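Pre-mRNA-splicing factor SAD1 (Saccharomyces cerevisiae, PDB 4MSX) promotes assembly of newly made U4 snRNA into the U4/U6 snRNP and is required for pre-mRNA splicing, although its deubiquitinase-like fold is catalytically inactive. Local coordinates at residues 90-95 and 102-107; 108-113 and 120-125; 127-132 and 136-141; 76-81 and 98-103. One frame throughout, in Å; residues are numbered along the deposited sequence.

Overall arrangement
All four contacts lie in the zinc-finger UBP part of the chain, built on one antiparallel sheet in the order 100-102, 91-94, 121-124, 130-132, 137-138. Contact 4 opens first along the chain and shares Gln102 and Gly103 with contact 1, whose second segment begins there; contacts 2 and 3 follow in series. The centres of contacts 1 and 2 are about 3 Å apart, and both reach the zinc ion, through Cys94 and His113. Contact 3 completes one end of the sheet, while contact 4 lies at the other, their centres about 16 Å apart. Strand pairing and metal binding thus join neighbouring strands, loops and helix 109-116 into one small zinc-bound module.

Contact 1 of 4, residues 90-95 and 102-107; sequences NVYCCL and QGRHEK. With ZN (zinc ion), chain B.
Asn90 and Gly103 are tied by a backbone hydrogen bond, Gly103 N donating to Asn90 O at 3.0 Å. The same oxygen also receives a CA-H...O contact from Gln102 CA at 3.3 Å. One residue on, Val91 and Gln102 form an antiparallel non-hydrogen-bonded pair, their side chains on the same face of the sheet, so the strand pairing closes here just as the second segment turns away.

The side-chain hydrogen bond is made by Arg104, whose NH1 donates to Tyr92 OH at 2.8 Å. The hydroxyl lies in the guanidinium plane, at its edge, and the phenol ring is turned 62° against that plane. Two acceptors, Tyr92 OH at NH1 and Asn136 OD1 of the last hairpin at NE, fix the rotation of the guanidinium.

Van der Waals contact is centred on the Tyr92 ring. With CG beside the backbone N (chi1 -71°), the ring reaches Gly103, whose N approaches Tyr92 CD1 obliquely at 3.5 Å; the lack of a side chain at the glycine lets it come this near. The arginine methylenes cross the phenol end obliquely, Arg104 CG 3.5 Å from Tyr92 OH. A cis peptide bond joins Gly103 to Arg104.

Cys94 takes no part across the segments, but its SG binds the zinc ion at 2.3 Å together with Cys97, His113 and His119. The strand pair leading into this Cys2His2 zinc site is consistent with a UBP-type zinc finger, predicted to be degenerate.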
# COMPACT_ATOMS: atom_id res chain seq x y z
N ASN A 90 -22.62 -4.30 -15.45
CA ASN A 90 -23.70 -4.73 -14.54
C ASN A 90 -23.44 -6.08 -13.86
O ASN A 90 -24.20 -7.04 -14.01
CB ASN A 90 -25.02 -4.79 -15.28
CG ASN A 90 -25.42 -3.47 -15.86
OD1 ASN A 90 -25.32 -2.44 -15.19
ND2 ASN A 90 -25.85 -3.47 -17.11
N VAL A 91 -22.35 -6.16 -13.10
CA VAL A 91 -21.95 -7.42 -12.52
C VAL A 91 -22.55 -7.51 -11.11
O VAL A 91 -22.57 -6.50 -10.38
CB VAL A 91 -20.40 -7.56 -12.48
CG1 VAL A 91 -19.97 -8.87 -11.88
CG2 VAL A 91 -19.85 -7.45 -13.89
N TYR A 92 -23.03 -8.70 -10.74
CA TYR A 92 -23.63 -8.92 -9.42
C TYR A 92 -22.83 -10.02 -8.76
O TYR A 92 -22.30 -10.91 -9.43
CB TYR A 92 -25.12 -9.38 -9.53
CG TYR A 92 -26.04 -8.28 -9.98
CD1 TYR A 92 -25.98 -7.78 -11.28
CD2 TYR A 92 -26.96 -7.72 -9.10
CE1 TYR A 92 -26.81 -6.74 -11.68
CE2 TYR A 92 -27.80 -6.70 -9.48
CZ TYR A 92 -27.72 -6.22 -10.77
OH TYR A 92 -28.54 -5.18 -11.16
N CYS A 93 -22.78 -10.00 -7.44
CA CYS A 93 -22.19 -11.08 -6.72
C CYS A 93 -23.33 -11.89 -6.12
O CYS A 93 -24.18 -11.33 -5.43
CB CYS A 93 -21.28 -10.57 -5.59
SG CYS A 93 -20.53 -11.86 -4.57
N CYS A 94 -23.30 -13.19 -6.36
CA CYS A 94 -24.17 -14.13 -5.70
C CYS A 94 -23.73 -14.29 -4.26
O CYS A 94 -22.57 -14.63 -3.98
CB CYS A 94 -24.17 -15.51 -6.38
SG CYS A 94 -25.24 -16.65 -5.38
N LEU A 95 -24.64 -14.07 -3.31
CA LEU A 95 -24.22 -13.98 -1.90
C LEU A 95 -24.33 -15.33 -1.26
O LEU A 95 -23.97 -15.47 -0.09
CB LEU A 95 -25.01 -12.91 -1.10
CG LEU A 95 -24.91 -11.51 -1.72
CD1 LEU A 95 -25.74 -10.45 -0.90
CD2 LEU A 95 -23.42 -11.04 -1.75
N GLN A 102 -23.25 -11.33 -14.54
CA GLN A 102 -23.94 -10.17 -15.10
C GLN A 102 -25.46 -10.30 -14.86
O GLN A 102 -25.97 -11.38 -15.06
CB GLN A 102 -23.69 -10.12 -16.61
CG GLN A 102 -24.39 -8.94 -17.28
CD GLN A 102 -23.91 -8.73 -18.70
OE1 GLN A 102 -23.09 -7.83 -18.97
NE2 GLN A 102 -24.36 -9.58 -19.61
N GLY A 103 -26.16 -9.24 -14.47
CA GLY A 103 -27.59 -9.31 -14.18
C GLY A 103 -28.31 -8.10 -14.73
O GLY A 103 -27.69 -7.28 -15.42
N ARG A 104 -29.61 -7.93 -14.42
CA ARG A 104 -30.37 -8.89 -13.62
C ARG A 104 -31.70 -9.25 -14.32
O ARG A 104 -32.54 -9.91 -13.73
CB ARG A 104 -30.66 -8.32 -12.23
CG ARG A 104 -31.36 -6.98 -12.23
CD ARG A 104 -31.69 -6.55 -10.78
NE ARG A 104 -32.62 -5.42 -10.71
CZ ARG A 104 -32.27 -4.15 -10.90
NH1 ARG A 104 -31.00 -3.82 -11.16
NH2 ARG A 104 -33.19 -3.19 -10.83
N HIS A 105 -31.85 -8.83 -15.57
CA HIS A 105 -33.03 -9.15 -16.40
C HIS A 105 -33.15 -10.65 -16.71
O HIS A 105 -32.17 -11.42 -16.59
CB HIS A 105 -32.95 -8.37 -17.72
CG HIS A 105 -31.71 -8.65 -18.50
ND1 HIS A 105 -31.60 -9.71 -19.38
CD2 HIS A 105 -30.50 -8.03 -18.51
CE1 HIS A 105 -30.39 -9.73 -19.91
NE2 HIS A 105 -29.70 -8.72 -19.40
N GLU A 106 -34.34 -11.11 -17.14
CA GLU A 106 -34.46 -12.51 -17.52
C GLU A 106 -33.53 -12.77 -18.64
O GLU A 106 -33.27 -11.87 -19.44
CB GLU A 106 -35.89 -12.84 -18.06
CG GLU A 106 -37.01 -12.34 -17.23
CD GLU A 106 -38.43 -12.73 -17.81
OE1 GLU A 106 -38.60 -13.76 -18.54
OE2 GLU A 106 -39.37 -11.97 -17.49
N LYS A 107 -33.04 -14.00 -18.73
CA LYS A 107 -32.02 -14.36 -19.71
C LYS A 107 -30.57 -13.94 -19.31
O LYS A 107 -29.60 -14.51 -19.85
CB LYS A 107 -32.37 -13.86 -21.10
CG LYS A 107 -33.71 -14.44 -21.61
CD LYS A 107 -33.68 -14.71 -23.12
CE LYS A 107 -34.95 -15.41 -23.58
NZ LYS A 107 -36.19 -14.76 -23.01
ZN ZN B . -24.65 -18.67 -6.38

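Contact 2 of 4, residues 108-113 and 120-125; sequences SPAFIH and HVFLNL. With ZN (zinc ion), chain B.
Phe122 meets His113 edge against edge, Phe122 CZ lying 3.9 Å from His113 CD2, each near the plane of the other's ring. The same CZ comes 3.7 Å from Ala110 O, an oblique approach that puts the phenyl rim next to the helix backbone, and Phe122 CE2 is 4.3 Å from Ala110 CB. No hydrogen bond crosses the contact, which is van der Waals packing of ring rims, a methyl and a carbonyl oxygen. Next to CD2 in the ring, His113 NE2 binds the zinc ion at 2.0 Å, and Cys94, Cys97 and His119 complete the site.

The imidazole gets there because CG is anti to the backbone N (chi1 -178°), which carries it off the helix toward the metal, and Tyr101 stacks on the ring. Phe122 is held from strand 121-124, its ring also packed on Tyr92 and Cys94, while its backbone pairs with Tyr131. Replacing Phe122 by an alanine would probably open a gap beside His113 CD2 and Ala110, so that the imidazole loses its support on that edge.

Further out, the helix itself is fixed at its start. Ser108 is its N-cap: its OG accepts from Phe111 N at 3.2 Å (161° at the hydrogen) and is also hydrogen-bonded to His105 O. Ala110 is joined through its backbone to Gln102.

With NE2 taken up by zinc, the metal fixes the imidazole at that atom while the Phe122 edge supplies apolar contact at CD2. Ala110 O is probably the electrostatically favourable neighbour of the phenyl rim, whose hydrogens are partly positive.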
# COMPACT_ATOMS: atom_id res chain seq x y z
N SER A 108 -30.42 -13.04 -18.34
CA SER A 108 -29.06 -12.71 -17.84
C SER A 108 -28.42 -13.87 -17.06
O SER A 108 -29.12 -14.69 -16.48
CB SER A 108 -29.11 -11.45 -16.97
OG SER A 108 -29.57 -11.72 -15.66
N PRO A 109 -27.07 -13.94 -17.02
CA PRO A 109 -26.46 -15.02 -16.24
C PRO A 109 -26.89 -15.03 -14.76
O PRO A 109 -26.99 -16.10 -14.16
CB PRO A 109 -24.92 -14.74 -16.37
CG PRO A 109 -24.85 -14.13 -17.78
CD PRO A 109 -26.07 -13.22 -17.85
N ALA A 110 -27.15 -13.87 -14.17
CA ALA A 110 -27.44 -13.83 -12.74
C ALA A 110 -28.88 -14.42 -12.52
O ALA A 110 -29.16 -15.17 -11.58
CB ALA A 110 -27.40 -12.44 -12.26
N PHE A 111 -29.76 -14.00 -13.38
CA PHE A 111 -31.19 -14.46 -13.31
C PHE A 111 -31.22 -15.99 -13.53
O PHE A 111 -31.75 -16.76 -12.71
CB PHE A 111 -31.98 -13.68 -14.32
CG PHE A 111 -33.48 -13.69 -14.07
CD1 PHE A 111 -34.24 -14.76 -14.47
CD2 PHE A 111 -34.10 -12.62 -13.42
CE1 PHE A 111 -35.66 -14.77 -14.26
CE2 PHE A 111 -35.48 -12.62 -13.19
CZ PHE A 111 -36.26 -13.71 -13.62
N ILE A 112 -30.56 -16.48 -14.59
CA ILE A 112 -30.45 -17.92 -14.79
C ILE A 112 -29.79 -18.65 -13.64
O ILE A 112 -30.24 -19.73 -13.24
CB ILE A 112 -29.69 -18.25 -16.11
CG1 ILE A 112 -30.50 -17.75 -17.30
CG2 ILE A 112 -29.35 -19.71 -16.20
CD1 ILE A 112 -29.73 -17.91 -18.63
N HIS A 113 -28.70 -18.10 -13.11
CA HIS A 113 -28.05 -18.72 -11.97
C HIS A 113 -29.07 -18.84 -10.83
O HIS A 113 -29.04 -19.82 -10.09
CB HIS A 113 -26.94 -17.76 -11.45
CG HIS A 113 -26.16 -18.29 -10.28
ND1 HIS A 113 -25.25 -19.32 -10.39
CD2 HIS A 113 -26.08 -17.85 -9.00
CE1 HIS A 113 -24.70 -19.55 -9.21
NE2 HIS A 113 -25.18 -18.66 -8.35
N HIS A 120 -30.56 -16.97 -4.35
CA HIS A 120 -31.51 -15.91 -4.63
C HIS A 120 -31.15 -14.52 -4.14
O HIS A 120 -31.87 -13.58 -4.48
CB HIS A 120 -32.90 -16.32 -4.05
CG HIS A 120 -33.38 -17.60 -4.65
ND1 HIS A 120 -33.99 -17.64 -5.89
CD2 HIS A 120 -33.25 -18.89 -4.25
CE1 HIS A 120 -34.25 -18.91 -6.21
NE2 HIS A 120 -33.82 -19.68 -5.23
N VAL A 121 -30.04 -14.38 -3.40
CA VAL A 121 -29.68 -13.03 -2.86
C VAL A 121 -28.38 -12.54 -3.54
O VAL A 121 -27.39 -13.28 -3.51
CB VAL A 121 -29.45 -13.11 -1.32
CG1 VAL A 121 -29.34 -11.68 -0.68
CG2 VAL A 121 -30.60 -13.91 -0.66
N PHE A 122 -28.43 -11.37 -4.17
CA PHE A 122 -27.36 -10.82 -4.96
C PHE A 122 -27.00 -9.40 -4.48
O PHE A 122 -27.85 -8.67 -3.94
CB PHE A 122 -27.78 -10.74 -6.43
CG PHE A 122 -27.96 -12.11 -7.03
CD1 PHE A 122 -29.12 -12.85 -6.74
CD2 PHE A 122 -26.92 -12.71 -7.76
CE1 PHE A 122 -29.27 -14.16 -7.24
CE2 PHE A 122 -27.04 -13.99 -8.29
CZ PHE A 122 -28.24 -14.73 -8.04
N LEU A 123 -25.74 -9.02 -4.72
CA LEU A 123 -25.32 -7.64 -4.50
C LEU A 123 -24.92 -7.06 -5.83
O LEU A 123 -24.06 -7.63 -6.54
CB LEU A 123 -24.10 -7.64 -3.51
CG LEU A 123 -23.51 -6.25 -3.32
CD1 LEU A 123 -24.50 -5.21 -2.64
CD2 LEU A 123 -22.28 -6.42 -2.46
N ASN A 124 -25.45 -5.91 -6.18
CA ASN A 124 -24.97 -5.25 -7.39
C ASN A 124 -23.61 -4.63 -7.05
O ASN A 124 -23.57 -3.82 -6.13
CB ASN A 124 -25.92 -4.12 -7.83
CG ASN A 124 -25.50 -3.48 -9.13
OD1 ASN A 124 -24.35 -3.03 -9.28
ND2 ASN A 124 -26.41 -3.45 -10.11
N LEU A 125 -22.54 -5.01 -7.74
CA LEU A 125 -21.17 -4.60 -7.33
C LEU A 125 -20.86 -3.14 -7.64
O LEU A 125 -19.84 -2.60 -7.19
CB LEU A 125 -20.11 -5.49 -7.97
CG LEU A 125 -20.15 -6.92 -7.39
CD1 LEU A 125 -19.20 -7.82 -8.12
CD2 LEU A 125 -19.91 -6.92 -5.83
ZN ZN B . -24.65 -18.67 -6.38

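Contact 3 of 4, residues 127-132 and 136-141; sequences SLKFYM and NVQILH
Tyr131 and Gln138 form the non-hydrogen-bonded antiparallel pair of a beta hairpin, strands 130-132 and 137-138, that carries a G1 beta bulge at its turn. In the bulge Asn136 and Val137 both face Met132, whose carbonyl O accepts weak bonds from both backbone N atoms. A stronger bond follows: Met132 N to Val137 O at 3.0 Å, with 174° at the hydrogen.

On the face with Tyr131 and Gln138 the two side chains lie obliquely, ring and amide planes 37° apart, and Tyr131 CE1 touches Gln138 CB at 3.8 Å. The extended glutamine chain then runs past Lys129, its NE2 3.2 Å from Lys129 CG, the amide lying against the aliphatic part of the lysine.

On the face with Met132 and Val137, the methionine also meets Ile139. Bent at its second torsion (chi2 -64°), its chain passes the isoleucine at a slant, Met132 CG, SD and CE curving round Ile139 CD1, with CE nearest at 3.7 Å. Ile139 also packs beside Phe130, CB to CB at 4.0 Å, and both reach Leu148 of helix 146-155.

Backbone bonding continues with Ile139 N, which donates to Phe130 O at 2.7 Å. Beyond it a single water takes hydrogens from Phe130 N and Gln138 NE2 and gives one to Ile139 O, 2.7 Å from that oxygen.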
# COMPACT_ATOMS: atom_id res chain seq x y z
N SER A 127 -23.56 -0.46 -7.74
CA SER A 127 -24.42 0.44 -6.98
C SER A 127 -24.51 0.01 -5.52
O SER A 127 -25.04 0.74 -4.67
CB SER A 127 -25.83 0.42 -7.58
OG SER A 127 -26.43 -0.85 -7.38
N LEU A 128 -24.01 -1.18 -5.22
CA LEU A 128 -24.11 -1.73 -3.86
C LEU A 128 -25.56 -1.87 -3.30
O LEU A 128 -25.77 -1.92 -2.08
CB LEU A 128 -23.23 -0.91 -2.90
CG LEU A 128 -21.75 -0.83 -3.26
CD1 LEU A 128 -21.01 -0.14 -2.09
CD2 LEU A 128 -21.17 -2.22 -3.52
N LYS A 129 -26.55 -1.98 -4.17
CA LYS A 129 -27.90 -2.35 -3.73
C LYS A 129 -28.10 -3.88 -3.82
O LYS A 129 -27.53 -4.53 -4.69
CB LYS A 129 -28.92 -1.65 -4.62
CG LYS A 129 -29.04 -0.16 -4.37
CD LYS A 129 -29.64 0.53 -5.58
CE LYS A 129 -29.84 2.02 -5.34
NZ LYS A 129 -30.14 2.68 -6.65
N PHE A 130 -28.88 -4.44 -2.90
CA PHE A 130 -29.12 -5.86 -2.81
C PHE A 130 -30.44 -6.23 -3.51
O PHE A 130 -31.44 -5.48 -3.41
CB PHE A 130 -29.29 -6.25 -1.36
CG PHE A 130 -28.03 -6.11 -0.55
CD1 PHE A 130 -27.71 -4.91 0.09
CD2 PHE A 130 -27.13 -7.20 -0.44
CE1 PHE A 130 -26.54 -4.81 0.86
CE2 PHE A 130 -25.95 -7.08 0.34
CZ PHE A 130 -25.68 -5.89 0.97
N TYR A 131 -30.45 -7.39 -4.14
CA TYR A 131 -31.62 -7.82 -4.92
C TYR A 131 -31.93 -9.26 -4.64
O TYR A 131 -31.03 -10.09 -4.42
CB TYR A 131 -31.37 -7.65 -6.41
CG TYR A 131 -31.29 -6.23 -6.83
CD1 TYR A 131 -32.43 -5.52 -7.23
CD2 TYR A 131 -30.08 -5.53 -6.74
CE1 TYR A 131 -32.36 -4.18 -7.58
CE2 TYR A 131 -30.00 -4.20 -7.10
CZ TYR A 131 -31.14 -3.52 -7.50
OH TYR A 131 -31.04 -2.19 -7.84
N MET A 132 -33.23 -9.56 -4.72
CA MET A 132 -33.70 -10.93 -4.71
C MET A 132 -33.97 -11.30 -6.16
O MET A 132 -34.59 -10.53 -6.91
CB MET A 132 -35.01 -11.03 -3.92
CG MET A 132 -34.86 -10.88 -2.43
SD MET A 132 -33.87 -12.24 -1.74
CE MET A 132 -34.22 -12.02 0.02
N ASN A 136 -36.64 -10.32 -8.66
CA ASN A 136 -36.20 -9.03 -9.20
C ASN A 136 -36.74 -7.81 -8.43
O ASN A 136 -37.21 -6.83 -9.02
CB ASN A 136 -36.52 -8.90 -10.68
CG ASN A 136 -35.62 -7.92 -11.37
OD1 ASN A 136 -34.96 -7.10 -10.72
ND2 ASN A 136 -35.54 -8.00 -12.71
N VAL A 137 -36.63 -7.84 -7.11
CA VAL A 137 -36.99 -6.69 -6.28
C VAL A 137 -35.79 -6.29 -5.41
O VAL A 137 -35.09 -7.16 -4.92
CB VAL A 137 -38.19 -7.01 -5.41
CG1 VAL A 137 -39.38 -7.44 -6.31
CG2 VAL A 137 -37.87 -8.14 -4.46
N GLN A 138 -35.54 -5.00 -5.26
CA GLN A 138 -34.49 -4.52 -4.34
C GLN A 138 -34.83 -4.79 -2.89
O GLN A 138 -36.00 -4.65 -2.48
CB GLN A 138 -34.26 -3.02 -4.54
CG GLN A 138 -33.22 -2.43 -3.58
CD GLN A 138 -32.86 -0.98 -3.88
OE1 GLN A 138 -33.37 -0.37 -4.83
NE2 GLN A 138 -31.94 -0.43 -3.10
N ILE A 139 -33.84 -5.22 -2.10
CA ILE A 139 -34.04 -5.38 -0.67
C ILE A 139 -33.86 -3.99 -0.04
O ILE A 139 -32.75 -3.45 0.01
CB ILE A 139 -33.07 -6.40 -0.04
CG1 ILE A 139 -33.21 -7.77 -0.70
CG2 ILE A 139 -33.33 -6.53 1.45
CD1 ILE A 139 -32.28 -8.87 -0.08
N LEU A 140 -34.96 -3.40 0.40
CA LEU A 140 -34.91 -2.04 0.96
C LEU A 140 -34.49 -2.05 2.43
O LEU A 140 -34.54 -3.09 3.09
CB LEU A 140 -36.26 -1.35 0.80
CG LEU A 140 -36.77 -1.28 -0.64
CD1 LEU A 140 -38.21 -0.77 -0.66
CD2 LEU A 140 -35.87 -0.39 -1.49
N HIS A 141 -34.09 -0.89 2.94
CA HIS A 141 -33.70 -0.76 4.35
C HIS A 141 -32.64 -1.78 4.70
O HIS A 141 -32.65 -2.34 5.80
CB HIS A 141 -34.91 -0.99 5.27
CG HIS A 141 -36.16 -0.34 4.79
ND1 HIS A 141 -36.26 1.02 4.57
CD2 HIS A 141 -37.37 -0.86 4.48
CE1 HIS A 141 -37.48 1.31 4.15
NE2 HIS A 141 -38.18 0.18 4.08
O HOH W 1 -30.47 -2.66 -1.28

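Contact 4 of 4, residues 76-81 and 98-103; sequences FDSEKI and GHYYQG
Ile81 and Tyr100 mark the closest backbone approach near the strand, their CA atoms 6.7 Å apart, too far for pairing. Residues 76-81 form an irregular loop whose final bend is an inverse gamma turn centred on Lys80, closed by a weak bond from Ile81 N to Glu79 O. Residues 100-102 are extended, and no direct hydrogen bond joins the two segments.

Tyr100 fills the loop's inner side. With CG beside the backbone N (chi1 -65°), the ring enters the loop edge-on, and two carbonyls meet that edge near the ring plane: Glu79 O at 3.3 Å from Tyr100 CE2 and Ile81 O at 3.7 Å from Tyr100 CD2. Ser78 CB comes obliquely to within 3.7 Å of Tyr100 OH, and Phe76 CA lies 3.5 Å from the same oxygen. That hydroxyl is hydrogen-bonded to Asp75 O, and a water 2.8 Å from Tyr100 OH links it to Phe76 O and Ser78 O. A phenylalanine in place of Tyr100 would probably leave Asp75 O and this water without their hydroxyl partner, weakening the tie between ring and loop.

Asp77 forms a salt bridge with Lys233 of helix 222-234, and Lys80 NZ is hydrogen-bonded to Thr126 OG1. The loop thus packs on the edge strand of the five-stranded ZnF-UBP sheet and reaches across to the ubiquitin-hydrolase-like part of the chain.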
# COMPACT_ATOMS: atom_id res chain seq x y z
N PHE A 76 -14.45 -9.63 -2.25
CA PHE A 76 -14.69 -8.50 -3.14
C PHE A 76 -13.38 -7.88 -3.72
O PHE A 76 -13.38 -6.81 -4.31
CB PHE A 76 -15.47 -7.46 -2.36
CG PHE A 76 -16.86 -7.95 -2.00
CD1 PHE A 76 -17.79 -8.17 -3.01
CD2 PHE A 76 -17.19 -8.23 -0.68
CE1 PHE A 76 -19.10 -8.63 -2.69
CE2 PHE A 76 -18.48 -8.71 -0.33
CZ PHE A 76 -19.44 -8.89 -1.34
N ASP A 77 -12.29 -8.59 -3.56
CA ASP A 77 -11.03 -8.13 -4.13
C ASP A 77 -10.83 -8.62 -5.58
O ASP A 77 -9.85 -8.27 -6.22
CB ASP A 77 -9.87 -8.65 -3.28
CG ASP A 77 -9.87 -8.08 -1.89
OD1 ASP A 77 -10.64 -7.13 -1.66
OD2 ASP A 77 -9.15 -8.60 -1.02
N SER A 78 -11.74 -9.44 -6.09
CA SER A 78 -11.55 -10.05 -7.41
C SER A 78 -11.90 -9.07 -8.53
O SER A 78 -12.60 -8.06 -8.31
CB SER A 78 -12.42 -11.31 -7.52
OG SER A 78 -11.97 -12.30 -6.61
N GLU A 79 -11.42 -9.37 -9.73
CA GLU A 79 -11.77 -8.60 -10.91
C GLU A 79 -13.33 -8.67 -11.03
O GLU A 79 -13.91 -9.74 -10.94
CB GLU A 79 -11.15 -9.24 -12.18
CG GLU A 79 -11.34 -8.38 -13.42
CD GLU A 79 -10.73 -8.99 -14.71
OE1 GLU A 79 -10.12 -10.10 -14.68
OE2 GLU A 79 -10.88 -8.34 -15.78
N LYS A 80 -13.95 -7.53 -11.25
CA LYS A 80 -15.37 -7.38 -11.31
C LYS A 80 -15.82 -7.73 -12.73
O LYS A 80 -16.14 -6.85 -13.53
CB LYS A 80 -15.70 -5.94 -10.98
CG LYS A 80 -17.17 -5.69 -10.76
CD LYS A 80 -17.46 -4.23 -10.54
CE LYS A 80 -17.38 -3.44 -11.85
NZ LYS A 80 -17.90 -2.04 -11.71
N ILE A 81 -15.79 -9.01 -13.04
CA ILE A 81 -16.37 -9.45 -14.31
C ILE A 81 -17.26 -10.66 -14.10
O ILE A 81 -17.03 -11.47 -13.21
CB ILE A 81 -15.31 -9.83 -15.36
CG1 ILE A 81 -14.35 -10.89 -14.81
CG2 ILE A 81 -14.56 -8.58 -15.85
CD1 ILE A 81 -13.36 -11.40 -15.87
N GLY A 98 -20.84 -16.80 -3.97
CA GLY A 98 -19.76 -15.82 -4.11
C GLY A 98 -19.25 -15.61 -5.52
O GLY A 98 -18.38 -14.78 -5.73
N HIS A 99 -19.78 -16.33 -6.52
CA HIS A 99 -19.39 -16.06 -7.89
C HIS A 99 -20.06 -14.83 -8.43
O HIS A 99 -21.10 -14.39 -7.91
CB HIS A 99 -19.67 -17.30 -8.78
CG HIS A 99 -18.80 -18.47 -8.43
ND1 HIS A 99 -17.48 -18.54 -8.81
CD2 HIS A 99 -19.03 -19.56 -7.67
CE1 HIS A 99 -16.94 -19.65 -8.32
NE2 HIS A 99 -17.86 -20.29 -7.63
N TYR A 100 -19.46 -14.24 -9.46
CA TYR A 100 -20.02 -13.02 -10.02
C TYR A 100 -20.79 -13.33 -11.32
O TYR A 100 -20.29 -14.11 -12.16
CB TYR A 100 -18.90 -12.10 -10.43
CG TYR A 100 -18.04 -11.58 -9.27
CD1 TYR A 100 -18.40 -11.80 -7.92
CD2 TYR A 100 -16.90 -10.84 -9.53
CE1 TYR A 100 -17.59 -11.27 -6.84
CE2 TYR A 100 -16.11 -10.31 -8.48
CZ TYR A 100 -16.44 -10.54 -7.16
OH TYR A 100 -15.61 -10.01 -6.17
N TYR A 101 -21.89 -12.63 -11.53
CA TYR A 101 -22.72 -12.85 -12.73
C TYR A 101 -23.28 -11.54 -13.23
O TYR A 101 -23.78 -10.72 -12.43
CB TYR A 101 -23.91 -13.79 -12.38
CG TYR A 101 -23.45 -15.14 -11.91
CD1 TYR A 101 -23.20 -16.18 -12.81
CD2 TYR A 101 -23.26 -15.38 -10.57
CE1 TYR A 101 -22.73 -17.42 -12.38
CE2 TYR A 101 -22.82 -16.63 -10.12
CZ TYR A 101 -22.56 -17.64 -11.04
OH TYR A 101 -22.10 -18.86 -10.61
N GLN A 102 -23.25 -11.33 -14.54
CA GLN A 102 -23.94 -10.17 -15.10
C GLN A 102 -25.46 -10.30 -14.86
O GLN A 102 -25.97 -11.38 -15.06
CB GLN A 102 -23.69 -10.12 -16.61
CG GLN A 102 -24.39 -8.94 -17.28
CD GLN A 102 -23.91 -8.73 -18.70
OE1 GLN A 102 -23.09 -7.83 -18.97
NE2 GLN A 102 -24.36 -9.58 -19.61
N GLY A 103 -26.16 -9.24 -14.47
CA GLY A 103 -27.59 -9.31 -14.18
C GLY A 103 -28.31 -8.10 -14.73
O GLY A 103 -27.69 -7.28 -15.42
O HOH W 2 -15.24 -7.28 -6.78